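Local structure of arginine decarboxylase (Campylobacter jejuni subsp. jejuni, 3NZP) at residues L118-N123 and M149-T154; V436-L441 and P472-S477; I462-R467 and L497-V502. The protein probably catalyses the pyridoxal-phosphate-dependent decarboxylation of arginine to agmatine, a step of polyamine biosynthesis. All blocks are in the same frame, centred on the assembly; numbering follows the deposited sequence.

Overall arrangement
The three contacts sample two parts of a fold that pairs a cofactor-binding barrel with a mixed beta sheet. Interaction 1 lies in the eight-stranded parallel barrel and closes along the chain before either of the others opens. Interactions 2 and 3 alternate their segments, 436-441, 462-467, 472-477 and 497-502, and both reach the mixed sheet. Their centres are 9 Å apart, and they are coupled by A476 N to L497 O at 2.8 Å and by Y440 OH to H500 O. Interaction 1 lies across the chain's centre from both, its centre 50 Å and 45 Å away. Interactions 1 and 2 also touch the second subunit, whereas interaction 3 does not.

Interaction 1 (L118-N123 and M149-T154); sequences LAMAYN and MGHNIT
In the parallel beta/alpha barrel that binds the cofactor, H151, at the entry to strand 152-157, reaches across to M120 and N123 at the end of helix 113-122. The end of this helix is joined to the start of the strand by a histidine directed at the carbonyls of the last helical turn and of N123, the first residue past it. H151 NE2 donates a weak hydrogen bond to N123 O (3.3 Å, N-H...O angle 160°). M120 O lies in the plane of the imidazole, at the edge marked by H151 CE1. R577 of the second subunit bonds M120 O and, weakly, N123 O, which thus takes two weak bonds, one from its own barrel and one from the partner chain. A chi1 of 180° swings the N123 amide away from its own N and alongside the imidazole, N123 ND2 passing H151 CD2 at 3.6 Å with the two planes 44° apart; the real polar partner of ND2 is A127 O. Just before H151, G150 follows helix 137-148 in a Schellman motif, its phi positive. The contact is buried, and the side chain of A119 stays about 13 Å from the bound pyridoxal phosphate. Two selenomethionines complete it: M120 and M149 cross at about a right angle, both bent at the last torsion, and meet methyl to methyl, CE against CE, with M120 CE 3.8 Å from M149 SE.

Interaction 2 (V436-L441 and P472-S477); sequences VQERYL and PTRSAS
The guanidinium of R474 lies flat against the carboxylate of E438, the two planes only 11° apart and E438 CD 3.3 Å above the guanidinium, offset toward its rim. E438 OE1 comes within 3.3 Å of R474 NE from over the face, so the salt bridge rests on charge and no N-H points at the oxygen. A bend at chi2 turns the arginine alongside the E438 side chain; its NH1 keeps a second acidic partner, D501. The aliphatic part of R474 serves too, with R474 CD packed on Q437 CB and R474 CB near Y440 OH, whose own hydrogen bond goes to H500 O. Strand 438-442 belongs to the mixed sheet, where it runs parallel to 479-480, but the loop 472-477 makes just a single beta bridge with it, E438 with A476, and the runs 436-440 and 473-477 point 79° apart. The bonds between them are uneven: S475 OG accepts from Q437 N (2.7 Å, angle 149°), while S475 O takes weaker ones from Q437 N and E438 N, and S477 N gives a weak one to E438 O. A476 CB rests against the Y440 ring near CE1. S477 OG touches both V436 CG2 (3.4 Å) and R439 CG (3.3 Å), R439 itself packing on K203 of the second subunit.

Interaction 3 (I462-R467 and L497-V502); sequences IMPLDR and LFLHDV
R467 and H500 form the closely fitted end of this contact: R467 CB stands over the centre of the H500 imidazole, 4.2 Å from its centroid and 2° off the ring normal, a CH-pi contact. The arginine chain then runs on past the ring, R467 CD lying 3.8 Å from H500 CB, and a bend at chi3 (-61°) brings its guanidinium face over V502 CG1, which lies 3.4 Å from the plane toward the rim. Outside partners fix both polar ends. H500 bonds Y509 OH through ND1 and E470 O through NE2, while R467 NH2 makes a salt bridge with E507. On the strand side, P464 CG meets the H500 ring at its edge and touches L499 CD2 at 3.4 Å. Strand 462-464 is an antiparallel neighbour of 510-513 in the mixed sheet; the irregular 497-502 chain runs beside 462-467, 36° apart end to end, joined mainly through side chains, and no hydrogen bond spans the two segments. Packing slackens at the other end, where I462 and L497 stand 8.4 Å apart at CA. There L497 CD1 approaches only I462 O, at 3.9 Å. D501, exposed to solvent, turns its CB away from 462-467.

Interaction 1 (L118-N123 and M149-T154)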
loop_
_atom_site.group_PDB
_atom_site.type_symbol
_atom_site.label_atom_id
_atom_site.label_comp_id
_atom_site.label_asym_id
_atom_site.label_seq_id
_atom_site.Cartn_x
_atom_site.Cartn_y
_atom_site.Cartn_z
ATOM N N LEU B 118 -8.172 11.466 -19.319
ATOM C CA LEU B 118 -6.755 11.735 -19.522
ATOM C C LEU B 118 -6.355 11.240 -20.909
ATOM O O LEU B 118 -5.841 11.992 -21.737
ATOM C CB LEU B 118 -5.919 10.991 -18.483
ATOM C CG LEU B 118 -4.610 11.616 -17.978
ATOM C CD1 LEU B 118 -3.644 10.488 -17.699
ATOM C CD2 LEU B 118 -4.007 12.601 -18.992
ATOM N N ALA B 119 -6.601 9.958 -21.148
ATOM C CA ALA B 119 -6.271 9.340 -22.419
ATOM C C ALA B 119 -6.820 10.151 -23.581
ATOM O O ALA B 119 -6.117 10.404 -24.552
ATOM C CB ALA B 119 -6.812 7.942 -22.462
HETATM N N MSE B 120 -8.078 10.561 -23.476
HETATM C CA MSE B 120 -8.719 11.334 -24.526
HETATM C C MSE B 120 -8.029 12.644 -24.813
HETATM O O MSE B 120 -8.211 13.233 -25.878
HETATM C CB MSE B 120 -10.155 11.615 -24.153
HETATM C CG MSE B 120 -11.020 10.429 -24.331
HETATM SE SE MSE B 120 -12.723 10.697 -23.548
HETATM C CE MSE B 120 -13.204 12.331 -24.523
ATOM N N ALA B 121 -7.240 13.110 -23.859
ATOM C CA ALA B 121 -6.551 14.372 -24.037
ATOM C C ALA B 121 -5.138 14.205 -24.574
ATOM O O ALA B 121 -4.763 14.895 -25.522
ATOM C CB ALA B 121 -6.535 15.143 -22.723
ATOM N N TYR B 122 -4.364 13.287 -23.989
ATOM C CA TYR B 122 -2.976 13.078 -24.414
ATOM C C TYR B 122 -2.699 12.020 -25.488
ATOM O O TYR B 122 -1.675 12.095 -26.181
ATOM C CB TYR B 122 -2.082 12.816 -23.198
ATOM C CG TYR B 122 -1.880 14.041 -22.350
ATOM C CD1 TYR B 122 -2.856 14.454 -21.449
ATOM C CD2 TYR B 122 -0.752 14.839 -22.510
ATOM C CE1 TYR B 122 -2.717 15.645 -20.729
ATOM C CE2 TYR B 122 -0.598 16.030 -21.802
ATOM C CZ TYR B 122 -1.583 16.432 -20.916
ATOM O OH TYR B 122 -1.448 17.629 -20.238
ATOM N N ASN B 123 -3.590 11.043 -25.630
ATOM C CA ASN B 123 -3.406 10.006 -26.641
ATOM C C ASN B 123 -3.363 10.650 -28.016
ATOM O O ASN B 123 -4.228 11.460 -28.342
ATOM C CB ASN B 123 -4.557 8.994 -26.619
ATOM C CG ASN B 123 -4.389 7.909 -27.671
ATOM O OD1 ASN B 123 -3.424 7.139 -27.630
ATOM N ND2 ASN B 123 -5.312 7.850 -28.624
HETATM N N MSE B 149 -15.150 12.438 -31.380
HETATM C CA MSE B 149 -14.043 13.372 -31.307
HETATM C C MSE B 149 -12.985 13.029 -32.346
HETATM O O MSE B 149 -12.079 13.817 -32.599
HETATM C CB MSE B 149 -13.449 13.266 -29.920
HETATM C CG MSE B 149 -12.479 14.335 -29.543
HETATM SE SE MSE B 149 -12.116 14.071 -27.662
HETATM C CE MSE B 149 -13.934 14.489 -26.968
ATOM N N GLY B 150 -13.111 11.836 -32.925
ATOM C CA GLY B 150 -12.174 11.369 -33.930
ATOM C C GLY B 150 -11.134 10.364 -33.435
ATOM O O GLY B 150 -10.184 10.037 -34.154
ATOM N N HIS B 151 -11.310 9.860 -32.221
ATOM C CA HIS B 151 -10.367 8.910 -31.642
ATOM C C HIS B 151 -10.615 7.466 -32.022
ATOM O O HIS B 151 -11.731 7.074 -32.339
ATOM C CB HIS B 151 -10.382 9.012 -30.115
ATOM C CG HIS B 151 -9.288 9.858 -29.558
ATOM N ND1 HIS B 151 -9.492 10.756 -28.533
ATOM C CD2 HIS B 151 -7.976 9.941 -29.880
ATOM C CE1 HIS B 151 -8.351 11.359 -28.249
ATOM N NE2 HIS B 151 -7.416 10.882 -29.052
ATOM N N ASN B 152 -9.562 6.668 -31.977
ATOM C CA ASN B 152 -9.697 5.265 -32.299
ATOM C C ASN B 152 -9.938 4.518 -30.990
ATOM O O ASN B 152 -9.052 3.822 -30.493
ATOM C CB ASN B 152 -8.418 4.789 -32.951
ATOM C CG ASN B 152 -8.466 3.339 -33.307
ATOM O OD1 ASN B 152 -7.501 2.799 -33.842
ATOM N ND2 ASN B 152 -9.588 2.688 -33.016
ATOM N N ILE B 153 -11.138 4.656 -30.429
ATOM C CA ILE B 153 -11.443 4.017 -29.153
ATOM C C ILE B 153 -12.192 2.695 -29.277
ATOM O O ILE B 153 -13.007 2.511 -30.180
ATOM C CB ILE B 153 -12.231 4.990 -28.233
ATOM C CG1 ILE B 153 -12.418 4.373 -26.851
ATOM C CG2 ILE B 153 -13.570 5.330 -28.848
ATOM C CD1 ILE B 153 -13.039 5.314 -25.835
ATOM N N THR B 154 -11.886 1.772 -28.367
ATOM C CA THR B 154 -12.513 0.450 -28.327
ATOM C C THR B 154 -12.998 0.189 -26.909
ATOM O O THR B 154 -12.206 0.212 -25.966
ATOM C CB THR B 154 -11.500 -0.686 -28.692
ATOM O OG1 THR B 154 -11.063 -0.539 -30.051
ATOM C CG2 THR B 154 -12.142 -2.060 -28.517
#

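Interaction 2 (V436-L441 and P472-S477)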
loop_
_atom_site.group_PDB
_atom_site.type_symbol
_atom_site.label_atom_id
_atom_site.label_comp_id
_atom_site.label_asym_id
_atom_site.label_seq_id
_atom_site.Cartn_x
_atom_site.Cartn_y
_atom_site.Cartn_z
ATOM N N VAL B 436 24.166 -8.043 11.014
ATOM C CA VAL B 436 24.749 -7.422 9.828
ATOM C C VAL B 436 25.887 -6.487 10.214
ATOM O O VAL B 436 25.982 -6.049 11.358
ATOM C CB VAL B 436 23.711 -6.594 9.048
ATOM C CG1 VAL B 436 22.498 -7.439 8.720
ATOM C CG2 VAL B 436 23.308 -5.372 9.863
ATOM N N GLN B 437 26.747 -6.184 9.248
ATOM C CA GLN B 437 27.872 -5.287 9.472
ATOM C C GLN B 437 27.373 -3.925 9.942
ATOM O O GLN B 437 27.745 -3.457 11.021
ATOM C CB GLN B 437 28.682 -5.112 8.174
ATOM C CG GLN B 437 29.633 -6.257 7.830
ATOM C CD GLN B 437 30.811 -6.329 8.774
ATOM O OE1 GLN B 437 30.643 -6.371 10.001
ATOM N NE2 GLN B 437 32.017 -6.348 8.210
ATOM N N GLU B 438 26.532 -3.299 9.119
ATOM C CA GLU B 438 25.971 -1.984 9.415
ATOM C C GLU B 438 24.596 -1.778 8.786
ATOM O O GLU B 438 24.269 -2.373 7.761
ATOM C CB GLU B 438 26.915 -0.882 8.922
ATOM C CG GLU B 438 28.286 -0.917 9.557
ATOM C CD GLU B 438 29.163 0.213 9.091
ATOM O OE1 GLU B 438 29.317 0.368 7.862
ATOM O OE2 GLU B 438 29.699 0.943 9.952
ATOM N N ARG B 439 23.801 -0.920 9.418
ATOM C CA ARG B 439 22.458 -0.594 8.952
ATOM C C ARG B 439 22.497 0.833 8.434
ATOM O O ARG B 439 22.673 1.764 9.218
ATOM C CB ARG B 439 21.464 -0.693 10.103
ATOM C CG ARG B 439 21.129 -2.114 10.497
ATOM C CD ARG B 439 21.633 -2.506 11.875
ATOM N NE ARG B 439 20.536 -3.037 12.691
ATOM C CZ ARG B 439 20.670 -3.919 13.680
ATOM N NH1 ARG B 439 21.869 -4.396 13.998
ATOM N NH2 ARG B 439 19.599 -4.316 14.359
ATOM N N TYR B 440 22.345 1.000 7.118
ATOM C CA TYR B 440 22.375 2.326 6.495
ATOM C C TYR B 440 21.001 2.977 6.484
ATOM O O TYR B 440 20.062 2.459 5.890
ATOM C CB TYR B 440 22.898 2.246 5.061
ATOM C CG TYR B 440 24.318 1.735 4.929
ATOM C CD1 TYR B 440 24.653 0.433 5.310
ATOM C CD2 TYR B 440 25.325 2.549 4.407
ATOM C CE1 TYR B 440 25.953 -0.047 5.174
ATOM C CE2 TYR B 440 26.629 2.080 4.265
ATOM C CZ TYR B 440 26.932 0.782 4.650
ATOM O OH TYR B 440 28.216 0.305 4.500
ATOM N N LEU B 441 20.905 4.125 7.145
ATOM C CA LEU B 441 19.668 4.881 7.232
ATOM C C LEU B 441 19.569 5.789 6.008
ATOM O O LEU B 441 20.334 6.745 5.882
ATOM C CB LEU B 441 19.684 5.714 8.505
ATOM C CG LEU B 441 18.439 6.556 8.765
ATOM C CD1 LEU B 441 17.293 5.639 9.143
ATOM C CD2 LEU B 441 18.717 7.561 9.873
ATOM N N PRO B 472 33.063 -3.134 -1.929
ATOM C CA PRO B 472 32.306 -2.928 -0.685
ATOM C C PRO B 472 32.654 -3.986 0.352
ATOM O O PRO B 472 32.859 -5.147 0.020
ATOM C CB PRO B 472 30.858 -3.032 -1.142
ATOM C CG PRO B 472 30.945 -4.028 -2.262
ATOM C CD PRO B 472 32.159 -3.523 -3.024
ATOM N N THR B 473 32.696 -3.584 1.614
ATOM C CA THR B 473 33.058 -4.508 2.676
ATOM C C THR B 473 32.178 -4.379 3.905
ATOM O O THR B 473 32.680 -4.300 5.027
ATOM C CB THR B 473 34.494 -4.258 3.097
ATOM O OG1 THR B 473 34.665 -2.855 3.355
ATOM C CG2 THR B 473 35.446 -4.692 1.996
ATOM N N ARG B 474 30.868 -4.371 3.699
ATOM C CA ARG B 474 29.941 -4.231 4.812
ATOM C C ARG B 474 28.599 -4.877 4.523
ATOM O O ARG B 474 27.816 -4.348 3.735
ATOM C CB ARG B 474 29.728 -2.745 5.106
ATOM C CG ARG B 474 30.876 -2.059 5.822
ATOM C CD ARG B 474 30.921 -2.485 7.273
ATOM N NE ARG B 474 31.857 -1.687 8.056
ATOM C CZ ARG B 474 31.987 -1.769 9.378
ATOM N NH1 ARG B 474 32.868 -1.001 10.012
ATOM N NH2 ARG B 474 31.235 -2.619 10.065
ATOM N N SER B 475 28.328 -6.016 5.151
ATOM C CA SER B 475 27.042 -6.675 4.942
ATOM C C SER B 475 25.988 -5.711 5.475
ATOM O O SER B 475 25.773 -5.608 6.680
ATOM C CB SER B 475 26.981 -8.007 5.699
ATOM O OG SER B 475 27.101 -7.818 7.094
ATOM N N ALA B 476 25.325 -5.008 4.566
ATOM C CA ALA B 476 24.335 -4.013 4.949
ATOM C C ALA B 476 22.864 -4.418 4.904
ATOM O O ALA B 476 22.482 -5.413 4.289
ATOM C CB ALA B 476 24.540 -2.767 4.095
ATOM N N SER B 477 22.042 -3.622 5.577
ATOM C CA SER B 477 20.600 -3.822 5.601
ATOM C C SER B 477 20.034 -2.423 5.756
ATOM O O SER B 477 19.784 -1.961 6.866
ATOM C CB SER B 477 20.195 -4.711 6.775
ATOM O OG SER B 477 20.728 -4.219 7.985
#

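Interaction 3 (I462-R467 and L497-V502)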
loop_
_atom_site.group_PDB
_atom_site.type_symbol
_atom_site.label_atom_id
_atom_site.label_comp_id
_atom_site.label_asym_id
_atom_site.label_seq_id
_atom_site.Cartn_x
_atom_site.Cartn_y
_atom_site.Cartn_z
ATOM N N ILE B 462 19.274 -2.519 -5.807
ATOM C CA ILE B 462 19.843 -1.427 -5.013
ATOM C C ILE B 462 21.363 -1.379 -5.131
ATOM O O ILE B 462 22.026 -2.378 -4.883
ATOM C CB ILE B 462 19.462 -1.616 -3.542
ATOM C CG1 ILE B 462 17.945 -1.570 -3.407
ATOM C CG2 ILE B 462 20.132 -0.563 -2.698
ATOM C CD1 ILE B 462 17.434 -1.959 -2.046
HETATM N N MSE B 463 21.909 -0.228 -5.512
HETATM C CA MSE B 463 23.360 -0.084 -5.637
HETATM C C MSE B 463 23.780 1.371 -5.451
HETATM O O MSE B 463 23.041 2.285 -5.825
HETATM C CB MSE B 463 23.843 -0.546 -7.007
HETATM C CG MSE B 463 23.477 0.411 -8.115
HETATM SE SE MSE B 463 24.192 -0.140 -9.811
HETATM C CE MSE B 463 26.059 0.235 -9.483
ATOM N N PRO B 464 24.969 1.608 -4.877
ATOM C CA PRO B 464 25.459 2.968 -4.655
ATOM C C PRO B 464 25.643 3.689 -5.976
ATOM O O PRO B 464 25.845 3.051 -7.006
ATOM C CB PRO B 464 26.785 2.743 -3.955
ATOM C CG PRO B 464 26.574 1.443 -3.254
ATOM C CD PRO B 464 25.893 0.627 -4.297
ATOM N N LEU B 465 25.592 5.013 -5.951
ATOM C CA LEU B 465 25.749 5.772 -7.180
ATOM C C LEU B 465 27.188 5.945 -7.630
ATOM O O LEU B 465 27.450 6.234 -8.799
ATOM C CB LEU B 465 25.099 7.141 -7.044
ATOM C CG LEU B 465 23.626 7.186 -7.460
ATOM C CD1 LEU B 465 22.821 6.226 -6.602
ATOM C CD2 LEU B 465 23.110 8.614 -7.324
ATOM N N ASP B 466 28.117 5.769 -6.702
ATOM C CA ASP B 466 29.529 5.928 -7.000
ATOM C C ASP B 466 30.346 5.042 -6.076
ATOM O O ASP B 466 29.797 4.250 -5.303
ATOM C CB ASP B 466 29.938 7.389 -6.804
ATOM C CG ASP B 466 29.923 7.809 -5.341
ATOM O OD1 ASP B 466 30.222 8.991 -5.049
ATOM O OD2 ASP B 466 29.614 6.960 -4.470
ATOM N N ARG B 467 31.664 5.195 -6.154
ATOM C CA ARG B 467 32.590 4.424 -5.339
ATOM C C ARG B 467 32.517 2.943 -5.733
ATOM O O ARG B 467 32.792 2.054 -4.927
ATOM C CB ARG B 467 32.242 4.601 -3.862
ATOM C CG ARG B 467 33.446 4.674 -2.953
ATOM C CD ARG B 467 33.011 4.801 -1.511
ATOM N NE ARG B 467 32.225 6.015 -1.308
ATOM C CZ ARG B 467 32.715 7.161 -0.846
ATOM N NH1 ARG B 467 31.909 8.211 -0.706
ATOM N NH2 ARG B 467 34.001 7.243 -0.509
ATOM N N LEU B 497 23.564 -8.058 0.505
ATOM C CA LEU B 497 23.878 -6.692 0.110
ATOM C C LEU B 497 25.109 -6.165 0.825
ATOM O O LEU B 497 25.207 -6.251 2.047
ATOM C CB LEU B 497 22.693 -5.773 0.405
ATOM C CG LEU B 497 22.809 -4.335 -0.116
ATOM C CD1 LEU B 497 22.754 -4.336 -1.646
ATOM C CD2 LEU B 497 21.670 -3.493 0.463
ATOM N N PHE B 498 26.050 -5.625 0.054
ATOM C CA PHE B 498 27.281 -5.059 0.609
ATOM C C PHE B 498 27.505 -3.629 0.146
ATOM O O PHE B 498 27.507 -3.360 -1.059
ATOM C CB PHE B 498 28.503 -5.901 0.219
ATOM C CG PHE B 498 28.545 -7.235 0.891
ATOM C CD1 PHE B 498 27.878 -8.322 0.342
ATOM C CD2 PHE B 498 29.183 -7.385 2.118
ATOM C CE1 PHE B 498 27.837 -9.542 1.008
ATOM C CE2 PHE B 498 29.150 -8.600 2.794
ATOM C CZ PHE B 498 28.473 -9.683 2.239
ATOM N N LEU B 499 27.690 -2.723 1.108
ATOM C CA LEU B 499 27.928 -1.304 0.823
ATOM C C LEU B 499 29.275 -0.866 1.365
ATOM O O LEU B 499 29.785 -1.449 2.320
ATOM C CB LEU B 499 26.844 -0.440 1.460
ATOM C CG LEU B 499 25.456 -0.686 0.890
ATOM C CD1 LEU B 499 24.433 0.015 1.746
ATOM C CD2 LEU B 499 25.415 -0.195 -0.553
ATOM N N HIS B 500 29.844 0.172 0.766
ATOM C CA HIS B 500 31.141 0.664 1.204
ATOM C C HIS B 500 31.070 1.331 2.574
ATOM O O HIS B 500 30.084 1.983 2.913
ATOM C CB HIS B 500 31.710 1.639 0.167
ATOM C CG HIS B 500 31.644 1.126 -1.239
ATOM N ND1 HIS B 500 30.473 1.108 -1.967
ATOM C CD2 HIS B 500 32.593 0.585 -2.039
ATOM C CE1 HIS B 500 30.704 0.578 -3.155
ATOM N NE2 HIS B 500 31.983 0.252 -3.224
ATOM N N ASP B 501 32.117 1.144 3.367
ATOM C CA ASP B 501 32.176 1.737 4.695
ATOM C C ASP B 501 32.548 3.200 4.526
ATOM O O ASP B 501 33.718 3.534 4.380
ATOM C CB ASP B 501 33.237 1.036 5.544
ATOM C CG ASP B 501 33.267 1.545 6.966
ATOM O OD1 ASP B 501 34.088 1.048 7.759
ATOM O OD2 ASP B 501 32.462 2.446 7.289
ATOM N N VAL B 502 31.554 4.073 4.543
ATOM C CA VAL B 502 31.819 5.489 4.361
ATOM C C VAL B 502 31.529 6.299 5.616
ATOM O O VAL B 502 30.908 5.804 6.553
ATOM C CB VAL B 502 30.975 6.046 3.203
ATOM C CG1 VAL B 502 31.373 5.368 1.894
ATOM C CG2 VAL B 502 29.503 5.813 3.494
#